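Local coordinates for Serine/threonine protein phosphatase Stp1 (PDB 2PK0) that probably removes phosphate from phosphoserine and phosphothreonine of proteins, as a magnesium-binding serine/threonine phosphatase of the PP2C family, at residues N50-M55 with K100-T105; V121-I126 with N195-T200. All coordinates share one frame; numbering follows the deposited sequence.

In the fold
Both contacts belong to the PP2C beta-sandwich near the bound magnesium ions, with centres about 15 Å apart; the Thr104 side chain is about 7 Å from one ion, and Asp197 binds one directly. Contact 1 sets helix 48-64 on the start of strand 103-112, so it is helix-on-sheet packing, buried although farther from the middle of the chain. Contact 2 lies near that middle but is only partly buried; here the chain passes from one sheet to the other and meets the residue run that carries a metal ligand. Aliphatic touches dominate the first, while carboxylates, waters, magnesium and a backbone pair make up the second. They join where Thr105 OG1 meets Ser124 OG at 2.8 Å, a probable hydrogen bond.

Contact 1 of 2, residues N50-M55 with K100-T105; sequences NIASEM and KGMGTT
Thr104 OG1 gives its proton to the carbonyl of the next residue, Thr105 O, at 2.7 Å, in the carbonyl plane and on a lone pair. The methyl branch of the same side chain packs over Ala52 of the helix. With OG1 anti to the backbone N (chi1 179°), Thr104 CG2 reaches Ala52 O at 3.8 Å. Thr104 CB, in turn, is 4.2 Å from Ala52 CB. This is a helix laid on a sheet, as in the PP2C fold: helix 48-64 rests on the opening of strand 103-112, whose backbone pairs with strand 35-43 through Gly103 to Met43 and Thr105 to Asp41.

Met102, just before the strand, and Thr104, in it, both point toward the helix, and Gly103 between them contributes its carbonyl. The methyl Ala52 CB lies 3.8 Å from Met102 CG and 3.9 Å from Gly103 O. Met102 leaves the backbone with CG beside the carbonyl carbon, then bends at chi2 and again at chi3, which brings SD near Ile51 CG2 in a loose approach. The Met102 side chain also touches Ile90 and Leu93 of helix 72-96, and Leu93 touches Ile51 too.

Ser53 faces Thr104 more through carbon than through its hydroxyl. Its OG is turned back toward backbone carbonyls, with its strongest partner in Gln22 O and a further hydrogen-bond partner in Gly49 O, while Ser53 CB stays 4.1 Å from Thr104 OG1.

Contact 2 of 2, residues V121-I126 with N195-T200; sequences VGDSRI and NSDGLT. With MG (magnesium ion), chain F.
Two carboxylates meet at an angle, OD2 to OD2: Asp123 OD2 and Asp197 OD2, both acceptors and not hydrogen-bonded to each other, come within 3.1 Å, their planes turned 57° apart. Asp197 OD1 binds the magnesium ion at 2.1 Å. Asp197 OD2 stays off the metal and accepts a hydrogen bond of 2.7 Å from water 2, itself a metal ligand, so one carboxylate holds the ion both directly and through its water shell. Waters 3 and 4, with Asp41 and Asp236, bring the number of ligands to six. CG of Asp197 is tucked between its own backbone N and carbonyl carbon (chi1 54°), which points the carboxylate at the ion.

Water 1 accepts from Asp197 N at 2.7 Å and is also hydrogen-bonded to Ser124 OG, 3.1 Å away. The water thus links the backbone N of Asp197 to Ser124 in the other segment, and Ser124 OG has the hydroxyl of Thr105 as its stronger partner.

In the PP2C sandwich, residues 121-126 leave strand 115-121 of one sheet and enter strand 125-130 of the other, next to strand 191-195. There Arg125 and Asn195 form an antiparallel hydrogen-bonded pair: Arg125 N to Asn195 O at 2.7 Å, and Asn195 N to Arg125 O at 2.9 Å.

Beyond this pair the Arg125 side chain runs extended from CG to NE. Thr200 sits across it, with OG1 over one face of the guanidinium and Thr200 CB 3.8 Å from Arg125 NH1, while NH2 makes a salt bridge to Asp140.

Contact 1 of 2, residues N50-M55 with K100-T105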
loop_
_atom_site.group_PDB
_atom_site.type_symbol
_atom_site.label_atom_id
_atom_site.label_comp_id
_atom_site.label_asym_id
_atom_site.label_seq_id
_atom_site.Cartn_x
_atom_site.Cartn_y
_atom_site.Cartn_z
ATOM N N ASN A 50 13.423 6.789 4.241
ATOM C CA ASN A 50 13.144 7.660 3.096
ATOM C C ASN A 50 13.702 7.100 1.801
ATOM O O ASN A 50 12.997 7.061 0.801
ATOM C CB ASN A 50 13.702 9.067 3.310
ATOM C CG ASN A 50 13.248 9.677 4.611
ATOM O OD1 ASN A 50 13.663 9.245 5.683
ATOM N ND2 ASN A 50 12.387 10.685 4.529
ATOM N N ILE A 51 14.964 6.665 1.853
ATOM C CA ILE A 51 15.678 6.096 0.712
ATOM C C ILE A 51 14.969 4.835 0.203
ATOM O O ILE A 51 14.665 4.730 -0.972
ATOM C CB ILE A 51 17.196 5.827 1.058
ATOM C CG1 ILE A 51 17.990 7.139 1.121
ATOM C CG2 ILE A 51 17.875 4.922 0.046
ATOM C CD1 ILE A 51 18.190 7.824 -0.241
ATOM N N ALA A 52 14.646 3.919 1.105
ATOM C CA ALA A 52 14.067 2.635 0.725
ATOM C C ALA A 52 12.715 2.781 0.041
ATOM O O ALA A 52 12.448 2.115 -0.974
ATOM C CB ALA A 52 13.951 1.723 1.943
ATOM N N SER A 53 11.878 3.660 0.596
ATOM C CA SER A 53 10.533 3.903 0.073
ATOM C C SER A 53 10.568 4.621 -1.271
ATOM O O SER A 53 9.931 4.171 -2.215
ATOM C CB SER A 53 9.663 4.654 1.089
ATOM O OG SER A 53 10.103 5.979 1.334
ATOM N N GLU A 54 11.338 5.701 -1.371
ATOM C CA GLU A 54 11.502 6.378 -2.656
ATOM C C GLU A 54 12.235 5.545 -3.723
ATOM O O GLU A 54 11.907 5.636 -4.900
ATOM C CB GLU A 54 12.151 7.753 -2.492
ATOM C CG GLU A 54 12.241 8.540 -3.798
ATOM C CD GLU A 54 12.624 9.983 -3.597
ATOM O OE1 GLU A 54 12.787 10.393 -2.422
ATOM O OE2 GLU A 54 12.757 10.705 -4.615
ATOM N N MET A 55 13.192 4.709 -3.328
ATOM C CA MET A 55 13.915 3.904 -4.324
ATOM C C MET A 55 13.059 2.809 -4.957
ATOM O O MET A 55 13.023 2.677 -6.173
ATOM C CB MET A 55 15.170 3.294 -3.729
ATOM C CG MET A 55 16.229 2.929 -4.729
ATOM S SD MET A 55 17.833 2.949 -3.893
ATOM C CE MET A 55 18.562 4.515 -4.460
ATOM N N LYS A 100 21.035 1.238 9.672
ATOM C CA LYS A 100 20.454 0.301 10.618
ATOM C C LYS A 100 18.976 0.065 10.321
ATOM O O LYS A 100 18.169 0.984 10.425
ATOM C CB LYS A 100 20.613 0.834 12.048
ATOM C CG LYS A 100 22.004 1.361 12.390
ATOM C CD LYS A 100 23.062 0.257 12.316
ATOM C CE LYS A 100 24.236 0.553 13.242
ATOM N NZ LYS A 100 24.630 1.992 13.196
ATOM N N GLY A 101 18.643 -1.163 9.933
ATOM C CA GLY A 101 17.249 -1.593 9.785
ATOM C C GLY A 101 16.484 -0.964 8.633
ATOM O O GLY A 101 15.321 -0.596 8.780
ATOM N N MET A 102 17.145 -0.831 7.488
ATOM C CA MET A 102 16.524 -0.271 6.294
ATOM C C MET A 102 15.544 -1.243 5.665
ATOM O O MET A 102 15.852 -2.434 5.496
ATOM C CB MET A 102 17.584 0.074 5.259
ATOM C CG MET A 102 17.015 0.586 3.971
ATOM S SD MET A 102 18.131 1.735 3.202
ATOM C CE MET A 102 18.866 0.680 2.024
ATOM N N GLY A 103 14.362 -0.736 5.323
ATOM C CA GLY A 103 13.369 -1.556 4.673
ATOM C C GLY A 103 12.087 -0.809 4.390
ATOM O O GLY A 103 11.863 0.276 4.932
ATOM N N THR A 104 11.237 -1.394 3.551
ATOM C CA THR A 104 9.957 -0.783 3.266
ATOM C C THR A 104 8.817 -1.787 3.085
ATOM O O THR A 104 9.044 -2.918 2.693
ATOM C CB THR A 104 10.031 0.147 2.038
ATOM O OG1 THR A 104 8.731 0.693 1.797
ATOM C CG2 THR A 104 10.493 -0.601 0.807
ATOM N N THR A 105 7.586 -1.378 3.383
ATOM C CA THR A 105 6.430 -2.145 2.927
ATOM C C THR A 105 6.223 -1.867 1.436
ATOM O O THR A 105 6.781 -0.910 0.898
ATOM C CB THR A 105 5.116 -1.751 3.638
ATOM O OG1 THR A 105 4.681 -0.467 3.174
ATOM C CG2 THR A 105 5.272 -1.736 5.130
#

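Contact 2 of 2, residues V121-I126 with N195-T200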
loop_
_atom_site.group_PDB
_atom_site.type_symbol
_atom_site.label_atom_id
_atom_site.label_comp_id
_atom_site.label_asym_id
_atom_site.label_seq_id
_atom_site.Cartn_x
_atom_site.Cartn_y
_atom_site.Cartn_z
ATOM N N VAL A 121 3.326 -6.541 0.556
ATOM C CA VAL A 121 4.401 -6.921 1.467
ATOM C C VAL A 121 4.390 -5.945 2.645
ATOM O O VAL A 121 4.621 -4.765 2.443
ATOM C CB VAL A 121 5.805 -6.742 0.811
ATOM C CG1 VAL A 121 6.926 -7.080 1.817
ATOM C CG2 VAL A 121 5.964 -7.578 -0.428
ATOM N N GLY A 122 4.129 -6.414 3.863
ATOM C CA GLY A 122 4.111 -5.531 5.021
ATOM C C GLY A 122 2.763 -5.349 5.692
ATOM O O GLY A 122 1.912 -6.245 5.663
ATOM N N ASP A 123 2.576 -4.188 6.316
ATOM C CA ASP A 123 1.331 -3.871 7.017
ATOM C C ASP A 123 0.573 -2.697 6.391
ATOM O O ASP A 123 -0.323 -2.114 7.001
ATOM C CB ASP A 123 1.575 -3.621 8.515
ATOM C CG ASP A 123 2.528 -2.469 8.783
ATOM O OD1 ASP A 123 3.170 -1.969 7.826
ATOM O OD2 ASP A 123 2.643 -2.059 9.966
ATOM N N SER A 124 0.947 -2.344 5.172
ATOM C CA SER A 124 0.137 -1.436 4.385
ATOM C C SER A 124 -1.122 -2.190 3.939
ATOM O O SER A 124 -1.184 -3.418 4.005
ATOM C CB SER A 124 0.929 -0.917 3.193
ATOM O OG SER A 124 1.942 -0.020 3.591
ATOM N N ARG A 125 -2.158 -1.475 3.535
ATOM C CA ARG A 125 -3.412 -2.153 3.271
ATOM C C ARG A 125 -4.050 -1.742 1.974
ATOM O O ARG A 125 -3.759 -0.665 1.432
ATOM C CB ARG A 125 -4.396 -1.906 4.392
ATOM C CG ARG A 125 -3.934 -2.420 5.706
ATOM C CD ARG A 125 -5.083 -2.673 6.580
ATOM N NE ARG A 125 -4.638 -3.216 7.846
ATOM C CZ ARG A 125 -5.322 -3.080 8.966
ATOM N NH1 ARG A 125 -6.463 -2.410 8.937
ATOM N NH2 ARG A 125 -4.853 -3.581 10.104
ATOM N N ILE A 126 -4.899 -2.642 1.472
ATOM C CA ILE A 126 -5.734 -2.413 0.306
ATOM C C ILE A 126 -7.152 -2.844 0.642
ATOM O O ILE A 126 -7.369 -3.959 1.150
ATOM C CB ILE A 126 -5.274 -3.234 -0.889
ATOM C CG1 ILE A 126 -3.841 -2.872 -1.267
ATOM C CG2 ILE A 126 -6.196 -3.031 -2.073
ATOM C CD1 ILE A 126 -3.275 -3.810 -2.281
ATOM N N ASN A 195 -3.591 2.210 1.332
ATOM C CA ASN A 195 -3.018 3.053 2.383
ATOM C C ASN A 195 -1.882 2.441 3.242
ATOM O O ASN A 195 -1.739 1.217 3.359
ATOM C CB ASN A 195 -4.118 3.600 3.286
ATOM C CG ASN A 195 -4.828 2.519 4.027
ATOM O OD1 ASN A 195 -4.471 2.190 5.152
ATOM N ND2 ASN A 195 -5.830 1.938 3.403
ATOM N N SER A 196 -1.092 3.314 3.858
ATOM C CA SER A 196 -0.062 2.893 4.801
ATOM C C SER A 196 -0.764 2.831 6.134
ATOM O O SER A 196 -1.895 3.311 6.241
ATOM C CB SER A 196 1.076 3.910 4.860
ATOM O OG SER A 196 0.593 5.177 5.266
ATOM N N ASP A 197 -0.105 2.281 7.155
ATOM C CA ASP A 197 -0.787 2.005 8.414
ATOM C C ASP A 197 -1.264 3.259 9.146
ATOM O O ASP A 197 -2.176 3.184 9.960
ATOM C CB ASP A 197 0.029 1.081 9.342
ATOM C CG ASP A 197 1.457 1.589 9.612
ATOM O OD1 ASP A 197 1.882 2.580 8.982
ATOM O OD2 ASP A 197 2.181 0.997 10.450
ATOM N N GLY A 198 -0.692 4.410 8.810
ATOM C CA GLY A 198 -1.037 5.660 9.458
ATOM C C GLY A 198 -2.473 6.103 9.247
ATOM O O GLY A 198 -3.003 6.880 10.035
ATOM N N LEU A 199 -3.105 5.624 8.182
ATOM C CA LEU A 199 -4.518 5.876 7.990
ATOM C C LEU A 199 -5.306 4.956 8.903
ATOM O O LEU A 199 -6.025 5.406 9.792
ATOM C CB LEU A 199 -4.947 5.669 6.537
ATOM C CG LEU A 199 -6.398 6.132 6.309
ATOM C CD1 LEU A 199 -6.465 7.645 6.355
ATOM C CD2 LEU A 199 -6.981 5.609 4.987
ATOM N N THR A 200 -5.128 3.658 8.699
ATOM C CA THR A 200 -5.943 2.658 9.373
ATOM C C THR A 200 -5.633 2.407 10.861
ATOM O O THR A 200 -6.426 1.767 11.554
ATOM C CB THR A 200 -5.891 1.351 8.600
ATOM O OG1 THR A 200 -4.554 1.157 8.133
ATOM C CG2 THR A 200 -6.840 1.417 7.388
HETATM MG MG MG F . 3.693 3.562 8.978
HETATM O O HOH W 1 2.130 0.931 6.554
HETATM O O HOH W 2 4.614 2.056 10.220
HETATM O O HOH W 3 5.755 4.286 9.123
HETATM O O HOH W 4 3.457 5.071 7.450
#